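Maleylacetate reductase (Agrobacterium tumefaciens, PDB 3HL0) probably catalyses the NADH-dependent reduction of maleylacetate to 3-oxoadipate, a step in the breakdown of gamma-resorcylate. Local coordinates at residues A[30-35]-A[113-118]; A[38-43]-A[100-105]; A[59-64]-A[86-91]; A[77-82]-A[104-109]; A[130-135]-A[139-144]. All blocks are in the same frame, centred on the assembly; numbering follows the deposited sequence. Where two conformers were deposited one is given.

Contact 1. Residues A[30-35]-A[113-118]; sequences RRLGLS and AQIVIP
Leu-32 and Leu-34 adopt the same first torsion, with CG turned away from the carbonyl carbon and lying beside the backbone N (chi1 -64° and -58°), and this sends one methyl of each across to strand 113-118. CD1 of Leu-32 lies alongside the end of Ile-115, 3.9 Å from its CG1 and equally near its CD1; the two side chains run antiparallel, side against side. CD1 of Leu-34 comes down on the methyl of Ala-113, with 3.6 Å between that CD1 and the alanine CB. Alanine suits the first position of the strand, where its single methyl lets the branched leucine close in, while Ile-115 offers a longer apolar flank further in. The Schellman turn that ends helix 25-31 lies between the two leucines and helps to place them: Gly-33 N reaches Arg-30 O at 2.8 Å, and a glycine easily adopts the positive phi, 69°. The end of helix 25-31 and the turn after it thus pack on side chains at the start of inner strand 113-118, an arrangement expected of the Rossmann-like, dinucleotide-binding region of iron-containing alcohol dehydrogenases.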
# COMPACT_ATOMS: atom_id res chain seq x y z
N ARG A 30 -22.80 19.03 14.91
CA ARG A 30 -23.66 20.04 15.56
C ARG A 30 -23.27 20.28 17.01
O ARG A 30 -23.27 21.43 17.48
CB ARG A 30 -25.13 19.65 15.43
CG ARG A 30 -25.65 19.81 14.01
CD ARG A 30 -27.16 19.67 13.97
NE ARG A 30 -27.64 19.32 12.63
CZ ARG A 30 -27.99 18.09 12.26
NH1 ARG A 30 -28.41 17.85 11.02
NH2 ARG A 30 -27.93 17.09 13.13
N ARG A 31 -22.88 19.20 17.70
CA ARG A 31 -22.51 19.22 19.12
C ARG A 31 -21.27 20.09 19.39
O ARG A 31 -21.16 20.71 20.45
CB ARG A 31 -22.33 17.80 19.64
CG ARG A 31 -22.14 17.66 21.14
CD ARG A 31 -22.13 16.19 21.56
NE ARG A 31 -21.98 16.06 23.00
CZ ARG A 31 -22.99 15.96 23.87
NH1 ARG A 31 -24.25 15.97 23.44
NH2 ARG A 31 -22.73 15.86 25.17
N LEU A 32 -20.36 20.15 18.42
CA LEU A 32 -19.24 21.08 18.45
C LEU A 32 -19.63 22.53 18.11
O LEU A 32 -18.77 23.42 18.14
CB LEU A 32 -18.12 20.62 17.52
CG LEU A 32 -17.40 19.29 17.82
CD1 LEU A 32 -16.67 18.78 16.54
CD2 LEU A 32 -16.42 19.43 18.99
N GLY A 33 -20.89 22.78 17.77
CA GLY A 33 -21.33 24.10 17.30
C GLY A 33 -20.80 24.48 15.93
O GLY A 33 -20.69 25.66 15.59
N LEU A 34 -20.47 23.45 15.13
CA LEU A 34 -19.92 23.64 13.78
C LEU A 34 -20.92 23.22 12.70
O LEU A 34 -21.97 22.64 13.01
CB LEU A 34 -18.61 22.80 13.66
CG LEU A 34 -17.56 23.18 14.72
CD1 LEU A 34 -16.33 22.27 14.60
CD2 LEU A 34 -17.17 24.66 14.66
N SER A 35 -20.60 23.50 11.44
CA SER A 35 -21.61 23.29 10.39
C SER A 35 -21.07 22.97 8.98
O SER A 35 -21.85 22.77 8.06
CB SER A 35 -22.60 24.48 10.35
OG SER A 35 -21.98 25.64 9.81
N ALA A 113 -11.30 21.82 13.95
CA ALA A 113 -11.66 20.72 14.84
C ALA A 113 -11.63 19.42 14.01
O ALA A 113 -11.90 19.45 12.81
CB ALA A 113 -13.06 20.94 15.44
N GLN A 114 -11.32 18.30 14.67
CA GLN A 114 -11.26 16.98 13.98
C GLN A 114 -12.29 16.03 14.53
O GLN A 114 -12.35 15.81 15.76
CB GLN A 114 -9.89 16.34 14.23
CG GLN A 114 -8.71 17.16 13.70
CD GLN A 114 -7.41 16.55 14.15
OE1 GLN A 114 -7.00 15.49 13.66
NE2 GLN A 114 -6.74 17.20 15.10
N ILE A 115 -13.06 15.41 13.64
CA ILE A 115 -13.88 14.25 13.97
C ILE A 115 -13.24 13.11 13.18
O ILE A 115 -13.18 13.18 11.95
CB ILE A 115 -15.32 14.47 13.53
CG1 ILE A 115 -15.98 15.58 14.38
CG2 ILE A 115 -16.15 13.16 13.71
CD1 ILE A 115 -17.30 16.07 13.75
N VAL A 116 -12.72 12.12 13.88
CA VAL A 116 -12.00 11.03 13.20
C VAL A 116 -12.88 9.81 13.24
O VAL A 116 -13.48 9.49 14.29
CB VAL A 116 -10.65 10.73 13.90
CG1 VAL A 116 -9.89 9.61 13.12
CG2 VAL A 116 -9.82 11.99 13.95
N ILE A 117 -12.99 9.14 12.09
CA ILE A 117 -13.76 7.90 11.95
C ILE A 117 -12.74 6.81 11.52
O ILE A 117 -12.48 6.60 10.31
CB ILE A 117 -14.89 8.05 10.90
CG1 ILE A 117 -15.79 9.24 11.25
CG2 ILE A 117 -15.75 6.73 10.87
CD1 ILE A 117 -16.80 9.52 10.12
N PRO A 118 -12.10 6.15 12.52
CA PRO A 118 -10.96 5.25 12.21
C PRO A 118 -11.45 3.97 11.57
O PRO A 118 -12.45 3.42 12.00
CB PRO A 118 -10.31 4.96 13.57
CG PRO A 118 -10.92 5.94 14.55
CD PRO A 118 -12.28 6.37 13.97

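Contact 2. Residues A[38-43]-A[100-105]; sequences LVLSTP and TGLGKA. With NAD (nicotinamide-adenine-dinucleotide), chain D.
Beside the NAD pocket, Leu-40 on strand 37-40 packs against Gly-103 in the helix that begins with the cofactor-binding residues Gly-97 and Ser-98. The tip of the leucine meets bare backbone: its CD1 sits 3.5 Å from Gly-103 CA, closer than carbons usually pack, and 3.6 Å from Gly-103 N. Glycine suits this place because the helix presents only its main chain there, and the strand can approach closely. The other methyl, Leu-40 CD2, faces CD2 of Leu-102 at 4.3 Å, and leucine with its two branches can serve both neighbours at once. This is the layering of a Rossmann-like alpha/beta fold, with a buried helix lying on the parallel sheet and the cofactor held by the loops that follow the strands. One such loop carries Thr-42, whose side-chain oxygen is flanked by N and C of its own backbone (chi1 62°). From there Thr-42 OG1 donates a hydrogen bond to NAD O2B, on the adenosine ribose, at 2.7 Å. Just before it, Ser-41 OG bonds to Thr-42 O at 2.9 Å, which ties the serine hydroxyl to the main chain of the next residue, tilted about 32° from the carbonyl plane. On the far flank of the helix Lys-104 stretches out toward the nicotinamide end, its NZ 3.7 Å from N7N of NAD. That ammonium group is gripped by the carbonyl oxygens of Ser-124, Thr-127 and Ile-129.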
# COMPACT_ATOMS: atom_id res chain seq x y z
N LEU A 38 -15.08 19.29 6.07
CA LEU A 38 -14.36 18.76 4.91
C LEU A 38 -14.06 17.28 5.19
O LEU A 38 -13.34 16.96 6.15
CB LEU A 38 -13.07 19.56 4.66
CG LEU A 38 -12.16 19.09 3.51
CD1 LEU A 38 -12.77 19.44 2.12
CD2 LEU A 38 -10.77 19.69 3.65
N VAL A 39 -14.64 16.39 4.39
CA VAL A 39 -14.44 14.95 4.62
C VAL A 39 -13.14 14.51 3.94
O VAL A 39 -12.90 14.86 2.78
CB VAL A 39 -15.64 14.12 4.07
CG1 VAL A 39 -15.46 12.61 4.42
CG2 VAL A 39 -16.96 14.61 4.64
N LEU A 40 -12.30 13.75 4.65
CA LEU A 40 -10.99 13.38 4.14
C LEU A 40 -10.89 11.86 3.94
O LEU A 40 -11.43 11.08 4.72
CB LEU A 40 -9.92 13.77 5.18
CG LEU A 40 -9.90 15.22 5.64
CD1 LEU A 40 -8.80 15.30 6.71
CD2 LEU A 40 -9.63 16.17 4.47
N SER A 41 -10.18 11.45 2.89
CA SER A 41 -9.84 10.02 2.68
C SER A 41 -8.64 9.87 1.77
O SER A 41 -8.16 10.85 1.19
CB SER A 41 -11.01 9.25 2.04
OG SER A 41 -11.15 9.60 0.68
N THR A 42 -8.15 8.65 1.68
CA THR A 42 -7.25 8.23 0.62
C THR A 42 -8.05 7.93 -0.66
O THR A 42 -9.30 7.87 -0.66
CB THR A 42 -6.52 6.93 1.01
OG1 THR A 42 -7.51 5.92 1.18
CG2 THR A 42 -5.68 7.10 2.25
N PRO A 43 -7.34 7.71 -1.79
CA PRO A 43 -8.09 7.23 -2.97
C PRO A 43 -8.78 5.87 -2.76
O PRO A 43 -9.82 5.59 -3.37
CB PRO A 43 -6.99 7.11 -4.04
CG PRO A 43 -5.97 8.14 -3.64
CD PRO A 43 -5.97 8.16 -2.13
N THR A 100 -6.03 9.94 9.18
CA THR A 100 -5.97 10.66 10.45
C THR A 100 -4.82 11.64 10.45
O THR A 100 -4.99 12.80 10.91
CB THR A 100 -5.84 9.68 11.63
OG1 THR A 100 -6.93 8.77 11.53
CG2 THR A 100 -5.90 10.45 12.97
N GLY A 101 -3.67 11.22 9.91
CA GLY A 101 -2.49 12.11 9.85
C GLY A 101 -2.74 13.36 9.00
O GLY A 101 -2.38 14.46 9.38
N LEU A 102 -3.44 13.20 7.87
CA LEU A 102 -3.79 14.37 7.05
C LEU A 102 -4.69 15.35 7.83
O LEU A 102 -4.45 16.56 7.83
CB LEU A 102 -4.44 13.93 5.70
CG LEU A 102 -4.88 15.15 4.87
CD1 LEU A 102 -3.69 16.07 4.48
CD2 LEU A 102 -5.67 14.69 3.60
N GLY A 103 -5.69 14.82 8.54
CA GLY A 103 -6.56 15.69 9.34
C GLY A 103 -5.79 16.41 10.43
O GLY A 103 -6.06 17.60 10.72
N LYS A 104 -4.83 15.70 11.02
CA LYS A 104 -4.00 16.31 12.05
C LYS A 104 -3.13 17.42 11.46
O LYS A 104 -2.96 18.48 12.09
CB LYS A 104 -3.11 15.26 12.72
CG LYS A 104 -3.82 14.33 13.71
CD LYS A 104 -2.90 13.18 14.11
CE LYS A 104 -3.38 12.59 15.45
NZ LYS A 104 -2.41 11.52 15.93
N ALA A 105 -2.57 17.19 10.28
CA ALA A 105 -1.71 18.19 9.64
C ALA A 105 -2.50 19.42 9.23
O ALA A 105 -1.95 20.53 9.24
CB ALA A 105 -0.98 17.59 8.43
PA NAD D . -3.06 3.49 6.18
O1A NAD D . -3.88 4.57 6.80
O2A NAD D . -1.80 3.87 5.49
O5B NAD D . -4.03 2.57 5.30
C5B NAD D . -3.44 1.64 4.38
C4B NAD D . -4.44 1.42 3.26
O4B NAD D . -5.57 0.72 3.78
C3B NAD D . -4.94 2.75 2.66
O3B NAD D . -4.99 2.70 1.22
C2B NAD D . -6.32 2.86 3.26
O2B NAD D . -7.22 3.60 2.45
C1B NAD D . -6.76 1.40 3.38
N9A NAD D . -7.80 1.18 4.41
C8A NAD D . -7.78 1.61 5.73
N7A NAD D . -8.91 1.20 6.34
C5A NAD D . -9.69 0.53 5.44
C6A NAD D . -10.94 -0.08 5.53
N6A NAD D . -11.56 -0.37 6.71
N1A NAD D . -11.44 -0.67 4.37
C2A NAD D . -10.71 -0.67 3.20
N3A NAD D . -9.48 -0.08 3.10
C4A NAD D . -8.98 0.51 4.23
O3 NAD D . -2.56 2.42 7.30
PN NAD D . -2.39 2.57 8.91
O1N NAD D . -1.51 1.43 9.30
O2N NAD D . -3.75 2.67 9.44
O5D NAD D . -1.59 3.93 9.15
C5D NAD D . -0.18 4.03 8.95
C4D NAD D . 0.18 5.51 9.06
O4D NAD D . -0.30 5.99 10.31
C3D NAD D . 1.70 5.67 9.10
O3D NAD D . 2.02 6.92 8.47
C2D NAD D . 1.99 5.72 10.58
O2D NAD D . 3.22 6.36 10.92
C1D NAD D . 0.78 6.47 11.09
N1N NAD D . 0.50 6.24 12.50
C2N NAD D . 0.53 7.33 13.32
C3N NAD D . 0.27 7.16 14.66
C7N NAD D . 0.28 8.41 15.44
O7N NAD D . -0.05 8.26 16.73
N7N NAD D . 0.62 9.60 14.88
C4N NAD D . -0.07 5.89 15.24
C5N NAD D . -0.08 4.78 14.38
C6N NAD D . 0.21 4.97 13.02

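Contact 3. Residues A[59-64]-A[86-91]; sequences LAAGVF and AGADCV
Methyl-to-methyl contact joins Ala-61 to Ala-86 and Ala-88. CB of Ala-61 lies 3.9 Å from CB of Ala-86 and 4.3 Å from CB of Ala-88, and three of the smallest side chains let the strand and the turn after helix 73-85 come close, with Ala-61 and Ala-86 only 5.4 Å apart at their CA atoms. A second kind of contact sets methyls on main-chain oxygens, and it is reciprocal: Ala-61 CB is 3.5 Å from Ala-86 O, while Ala-86 CB is 3.6 Å from Ala-61 O. No hydrogen bond crosses between the segments. The pairing closes a beta-alpha-beta crossover, in which the chain leaves outer strand 60-64, runs through helix 73-85 and returns as strand 90-95, with strand 37-40 lying between the two strands. Backbone shape makes up the third group. Helix 73-85 ends in a Schellman motif at Gly-87, where a phi of 63° suits a residue without a side chain, and the reversal brings Ala-88 back alongside Ala-61. From there Ala-88 also rests on Tyr-83 and Leu-38. Polar anchoring comes next along the chain, as the carboxylate of Asp-89 accepts the backbone N-H groups of Ser-35 and Arg-36, one on each oxygen.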
# COMPACT_ATOMS: atom_id res chain seq x y z
N LEU A 59 -24.18 19.96 5.81
CA LEU A 59 -23.12 19.89 6.82
C LEU A 59 -21.79 19.50 6.20
O LEU A 59 -20.76 19.57 6.88
CB LEU A 59 -23.48 18.92 7.97
CG LEU A 59 -24.57 19.38 8.94
CD1 LEU A 59 -24.78 18.33 10.04
CD2 LEU A 59 -24.33 20.77 9.55
N ALA A 60 -21.80 19.06 4.95
CA ALA A 60 -20.55 18.70 4.28
C ALA A 60 -20.16 19.83 3.33
O ALA A 60 -20.91 20.18 2.40
CB ALA A 60 -20.63 17.34 3.54
N ALA A 61 -19.01 20.43 3.62
CA ALA A 61 -18.47 21.53 2.81
C ALA A 61 -17.69 21.02 1.59
O ALA A 61 -17.55 21.75 0.61
CB ALA A 61 -17.58 22.41 3.68
N GLY A 62 -17.24 19.78 1.63
CA GLY A 62 -16.42 19.22 0.54
C GLY A 62 -15.80 17.88 0.91
O GLY A 62 -15.95 17.41 2.05
N VAL A 63 -15.14 17.27 -0.08
CA VAL A 63 -14.45 15.98 0.05
C VAL A 63 -13.06 16.11 -0.55
O VAL A 63 -12.90 16.55 -1.69
CB VAL A 63 -15.19 14.86 -0.69
CG1 VAL A 63 -14.43 13.54 -0.57
CG2 VAL A 63 -16.57 14.70 -0.13
N PHE A 64 -12.04 15.79 0.24
CA PHE A 64 -10.67 15.78 -0.27
C PHE A 64 -10.18 14.34 -0.10
O PHE A 64 -9.98 13.89 1.02
CB PHE A 64 -9.78 16.73 0.55
CG PHE A 64 -8.36 16.80 0.05
CD1 PHE A 64 -8.03 17.69 -0.98
CD2 PHE A 64 -7.36 15.98 0.58
CE1 PHE A 64 -6.72 17.77 -1.46
CE2 PHE A 64 -6.04 16.06 0.10
CZ PHE A 64 -5.73 16.95 -0.92
N ALA A 86 -13.49 25.67 0.69
CA ALA A 86 -14.78 25.11 1.09
C ALA A 86 -15.48 25.86 2.23
O ALA A 86 -16.66 25.61 2.52
CB ALA A 86 -14.60 23.64 1.48
N GLY A 87 -14.75 26.76 2.91
CA GLY A 87 -15.28 27.43 4.10
C GLY A 87 -15.56 26.46 5.22
O GLY A 87 -16.45 26.68 6.05
N ALA A 88 -14.76 25.38 5.28
CA ALA A 88 -14.91 24.38 6.30
C ALA A 88 -14.57 24.91 7.69
O ALA A 88 -13.75 25.83 7.85
CB ALA A 88 -14.05 23.15 5.96
N ASP A 89 -15.19 24.32 8.71
CA ASP A 89 -14.84 24.65 10.10
C ASP A 89 -14.39 23.41 10.87
O ASP A 89 -14.05 23.47 12.06
CB ASP A 89 -15.98 25.42 10.82
CG ASP A 89 -17.31 24.68 10.80
OD1 ASP A 89 -17.36 23.50 10.38
OD2 ASP A 89 -18.34 25.29 11.20
N CYS A 90 -14.34 22.27 10.17
CA CYS A 90 -13.79 21.05 10.76
C CYS A 90 -13.42 20.06 9.66
O CYS A 90 -13.78 20.24 8.50
CB CYS A 90 -14.79 20.41 11.73
SG CYS A 90 -16.42 20.02 11.05
N VAL A 91 -12.70 19.01 10.04
CA VAL A 91 -12.40 17.91 9.13
C VAL A 91 -13.01 16.66 9.69
O VAL A 91 -13.09 16.50 10.91
CB VAL A 91 -10.88 17.71 8.87
CG1 VAL A 91 -10.29 18.91 8.06
CG2 VAL A 91 -10.08 17.46 10.18

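Contact 4. Residues A[77-82]-A[104-109]; sequences KTAVEA and KAIALR
Arg-109 crosses Val-80 at about a right angle where two consecutive helices of the Rossmann-like alpha/beta fold, 73-85 and 97-110, pack on the same face of the parallel sheet. Their short segments approach to 9.6 Å between axes, with a signed crossing angle of -66°. The arginine's CB starts 4.2 Å from Val-80 CG2. Its CG lies beside the backbone N (chi1 -73°), and the extended chain that follows carries CD past the same methyl, 4.0 Å from Val-80 CG2. The apolar part of the arginine packs on the valine, and the charge lies beyond it. At the tip, NH1 bends back to its own helix and donates to Ala-105 O at 3.0 Å (162° at the hydrogen), with that oxygen in the guanidinium plane; NH1 also bonds to Gln-132 OE1 of the neighbouring hairpin. Lys-77 NZ lies 5.7 Å from Arg-109 NH2, and any repulsion is probably eased by the lysine's salt bridge with Glu-74. Deeper in, side chains without polar ends suit the buried seam: a beta-branched valine lies against the backbone of Ile-106, with Val-80 CG2 4.1 Å from Ile-106 CA, and the small Ala-79 receives the isoleucine's tip, its CB 3.7 Å from Ile-106 CD1.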
# COMPACT_ATOMS: atom_id res chain seq x y z
N LYS A 77 -0.58 21.00 2.08
CA LYS A 77 -0.81 22.38 1.57
C LYS A 77 -2.03 22.47 0.66
O LYS A 77 -2.87 23.37 0.82
CB LYS A 77 0.43 22.91 0.86
CG LYS A 77 1.52 23.20 1.86
CD LYS A 77 2.75 23.79 1.19
CE LYS A 77 3.84 24.06 2.22
NZ LYS A 77 4.72 22.88 2.30
N THR A 78 -2.13 21.52 -0.26
CA THR A 78 -3.30 21.40 -1.15
C THR A 78 -4.60 21.17 -0.39
O THR A 78 -5.64 21.75 -0.72
CB THR A 78 -3.06 20.28 -2.15
OG1 THR A 78 -1.90 20.63 -2.93
CG2 THR A 78 -4.25 20.12 -3.11
N ALA A 79 -4.55 20.33 0.65
CA ALA A 79 -5.75 20.04 1.44
C ALA A 79 -6.18 21.27 2.24
O ALA A 79 -7.38 21.52 2.41
CB ALA A 79 -5.49 18.87 2.40
N VAL A 80 -5.21 22.02 2.75
CA VAL A 80 -5.52 23.25 3.48
C VAL A 80 -6.16 24.28 2.54
O VAL A 80 -7.12 24.95 2.92
CB VAL A 80 -4.26 23.83 4.20
CG1 VAL A 80 -4.53 25.22 4.77
CG2 VAL A 80 -3.82 22.88 5.32
N GLU A 81 -5.65 24.37 1.32
CA GLU A 81 -6.29 25.22 0.32
C GLU A 81 -7.74 24.76 0.10
O GLU A 81 -8.63 25.59 -0.00
CB GLU A 81 -5.50 25.25 -0.98
CG GLU A 81 -4.17 25.96 -0.83
CD GLU A 81 -3.21 25.71 -2.00
OE1 GLU A 81 -3.42 24.75 -2.78
OE2 GLU A 81 -2.23 26.49 -2.12
N ALA A 82 -7.97 23.44 0.07
CA ALA A 82 -9.32 22.90 -0.10
C ALA A 82 -10.22 23.22 1.10
O ALA A 82 -11.38 23.64 0.91
CB ALA A 82 -9.25 21.38 -0.36
N LYS A 104 -4.83 15.70 11.02
CA LYS A 104 -4.00 16.31 12.05
C LYS A 104 -3.13 17.42 11.46
O LYS A 104 -2.96 18.48 12.09
CB LYS A 104 -3.11 15.26 12.72
CG LYS A 104 -3.82 14.33 13.71
CD LYS A 104 -2.90 13.18 14.11
CE LYS A 104 -3.38 12.59 15.45
NZ LYS A 104 -2.41 11.52 15.93
N ALA A 105 -2.57 17.19 10.28
CA ALA A 105 -1.71 18.19 9.64
C ALA A 105 -2.50 19.42 9.23
O ALA A 105 -1.95 20.53 9.24
CB ALA A 105 -0.98 17.59 8.43
N ILE A 106 -3.76 19.23 8.82
CA ILE A 106 -4.65 20.36 8.50
C ILE A 106 -4.98 21.11 9.81
O ILE A 106 -4.89 22.32 9.85
CB ILE A 106 -5.96 19.88 7.80
CG1 ILE A 106 -5.65 19.32 6.42
CG2 ILE A 106 -7.01 21.01 7.73
CD1 ILE A 106 -6.81 18.49 5.82
N ALA A 107 -5.30 20.39 10.88
CA ALA A 107 -5.55 21.02 12.18
C ALA A 107 -4.35 21.84 12.66
O ALA A 107 -4.54 22.96 13.20
CB ALA A 107 -5.93 19.96 13.23
N LEU A 108 -3.14 21.33 12.47
CA LEU A 108 -1.93 22.09 12.87
C LEU A 108 -1.88 23.48 12.23
O LEU A 108 -1.41 24.44 12.85
CB LEU A 108 -0.65 21.30 12.54
CG LEU A 108 0.71 21.92 12.84
CD1 LEU A 108 0.91 22.07 14.35
CD2 LEU A 108 1.78 21.02 12.28
N ARG A 109 -2.38 23.58 11.01
CA ARG A 109 -2.20 24.76 10.19
C ARG A 109 -3.40 25.69 10.25
O ARG A 109 -3.30 26.87 9.91
CB ARG A 109 -1.92 24.33 8.75
CG ARG A 109 -0.51 23.76 8.60
CD ARG A 109 -0.37 22.93 7.35
NE ARG A 109 1.02 22.55 7.14
CZ ARG A 109 1.59 21.45 7.65
NH1 ARG A 109 0.93 20.62 8.43
NH2 ARG A 109 2.86 21.19 7.39

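Contact 5. Residues A[130-135]-A[139-144]; sequences LGQTEN and TTMRGP
Leu-130 and Met-141, and likewise Gln-132 and Thr-139, are hydrogen-bonded pairs of an antiparallel beta hairpin, each joined by two backbone bonds. Leu-130 N gives a nearly straight bond to Met-141 O at 2.9 Å (173°), and Met-141 N returns one to Leu-130 O; Thr-139 N reaches Gln-132 O at 2.8 Å, answered by Gln-132 N to Thr-139 O. Between them Gly-131 and Thr-140 make the non-hydrogen-bonded pair, where the CA of the glycine comes 3.2 Å from Thr-139 O in a CA-H...O contact. Leu-130, Gln-132, Thr-139 and Met-141 (deposited as selenomethionine) share one face of the hairpin. A water there donates to Leu-130 O and accepts from Gln-132 NE2, 3.0 Å away, while also bonding Thr-139 OG1 at 3.1 Å. From Thr-139 OG1 a second water, 2.8 Å away, leads to the carboxylate of Glu-134. Further out, the same face rests on helix 97-110 through Leu-130 and Ala-105, with Arg-109 as the partner of Gln-132 OE1. Thr-133, turned from its partner strand, packs on Pro-43 of the second subunit. Glutamine suits this spot since its amide has an acceptor for the arginine at one end and a donor for water at the other, and these two partners are consistent with one orientation of the amide.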
# COMPACT_ATOMS: atom_id res chain seq x y z
N LEU A 130 2.07 13.67 15.37
CA LEU A 130 1.92 13.80 13.92
C LEU A 130 3.28 13.60 13.22
O LEU A 130 4.24 14.26 13.57
CB LEU A 130 1.36 15.20 13.58
CG LEU A 130 1.39 15.57 12.09
CD1 LEU A 130 0.49 14.65 11.23
CD2 LEU A 130 1.01 17.06 11.92
N GLY A 131 3.32 12.65 12.27
CA GLY A 131 4.48 12.44 11.39
C GLY A 131 4.19 13.03 10.01
O GLY A 131 3.06 12.92 9.51
N GLN A 132 5.19 13.70 9.42
CA GLN A 132 5.03 14.30 8.11
C GLN A 132 6.28 14.03 7.29
O GLN A 132 7.31 13.66 7.84
CB GLN A 132 4.78 15.81 8.21
CG GLN A 132 3.58 16.17 9.10
CD GLN A 132 3.39 17.65 9.22
OE1 GLN A 132 2.74 18.29 8.38
NE2 GLN A 132 3.94 18.22 10.28
N THR A 133 6.18 14.17 5.98
CA THR A 133 7.36 14.05 5.12
C THR A 133 7.56 15.41 4.51
O THR A 133 6.66 15.96 3.91
CB THR A 133 7.16 12.97 4.03
OG1 THR A 133 6.89 11.73 4.69
CG2 THR A 133 8.44 12.80 3.18
N GLU A 134 8.76 15.94 4.68
CA GLU A 134 9.11 17.22 4.10
C GLU A 134 10.51 17.10 3.51
O GLU A 134 11.41 16.61 4.19
CB GLU A 134 9.08 18.31 5.16
CG GLU A 134 9.18 19.70 4.56
CD GLU A 134 8.84 20.80 5.55
OE1 GLU A 134 8.56 20.48 6.74
OE2 GLU A 134 8.87 21.97 5.14
N ASN A 135 10.67 17.53 2.26
CA ASN A 135 11.97 17.42 1.55
C ASN A 135 12.52 16.01 1.66
O ASN A 135 13.71 15.81 1.92
CB ASN A 135 12.99 18.43 2.09
CG ASN A 135 12.57 19.86 1.85
OD1 ASN A 135 11.81 20.18 0.92
ND2 ASN A 135 13.08 20.76 2.69
N THR A 139 9.48 13.50 9.55
CA THR A 139 9.65 14.28 10.80
C THR A 139 8.51 13.90 11.74
O THR A 139 7.49 13.37 11.29
CB THR A 139 9.52 15.81 10.55
OG1 THR A 139 8.16 16.13 10.22
CG2 THR A 139 10.42 16.26 9.40
N THR A 140 8.68 14.17 13.03
CA THR A 140 7.64 13.86 14.02
C THR A 140 7.54 15.00 15.00
O THR A 140 8.53 15.66 15.28
CB THR A 140 7.90 12.55 14.79
OG1 THR A 140 6.76 12.28 15.63
CG2 THR A 140 9.15 12.65 15.67
N MSE A 141 6.34 15.24 15.50
CA MSE A 141 6.09 16.25 16.53
C MSE A 141 4.85 15.84 17.29
O MSE A 141 4.15 14.91 16.88
CB MSE A 141 5.87 17.63 15.89
CG MSE A 141 4.69 17.67 14.92
SE MSE A 141 4.41 19.49 14.28
CE MSE A 141 3.62 20.17 15.92
N ARG A 142 4.57 16.54 18.38
CA ARG A 142 3.38 16.29 19.15
C ARG A 142 2.94 17.55 19.88
O ARG A 142 3.76 18.46 20.13
CB ARG A 142 3.60 15.14 20.12
CG ARG A 142 4.57 15.46 21.23
CD ARG A 142 4.16 14.69 22.45
NE ARG A 142 4.41 13.28 22.27
CZ ARG A 142 3.72 12.30 22.85
NH1 ARG A 142 2.70 12.55 23.67
NH2 ARG A 142 4.05 11.06 22.59
N GLY A 143 1.66 17.61 20.20
CA GLY A 143 1.14 18.72 20.99
C GLY A 143 -0.37 18.66 21.08
O GLY A 143 -1.01 17.96 20.28
N PRO A 144 -0.96 19.43 22.01
CA PRO A 144 -2.40 19.42 22.24
C PRO A 144 -3.23 19.85 21.03
O PRO A 144 -4.38 19.39 20.87
CB PRO A 144 -2.59 20.36 23.46
CG PRO A 144 -1.28 21.08 23.63
CD PRO A 144 -0.22 20.19 23.04
O HOH W 1 5.56 16.28 11.90
O HOH W 2 7.59 18.48 8.77

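In the fold
Starting from the N terminus, contact 1 brings strand 113-118 against the end of helix 25-31; it closes the widest loop and encloses contacts 2, 3 and 4. Within it, contact 2 ties strand 37-40 to helix 97-110, and contact 3, lying wholly inside that loop, joins strand 60-64 to the start of strand 90-95. Contact 4 crosses contact 3, since helix 73-85 leaves between the latter's segments and meets helix 97-110 beyond them; it ends on the same helix as contact 2, sharing Lys-104 and Ala-105. Contact 5 follows in series as a hairpin, docked on that helix and so joined to the sheet's layered core.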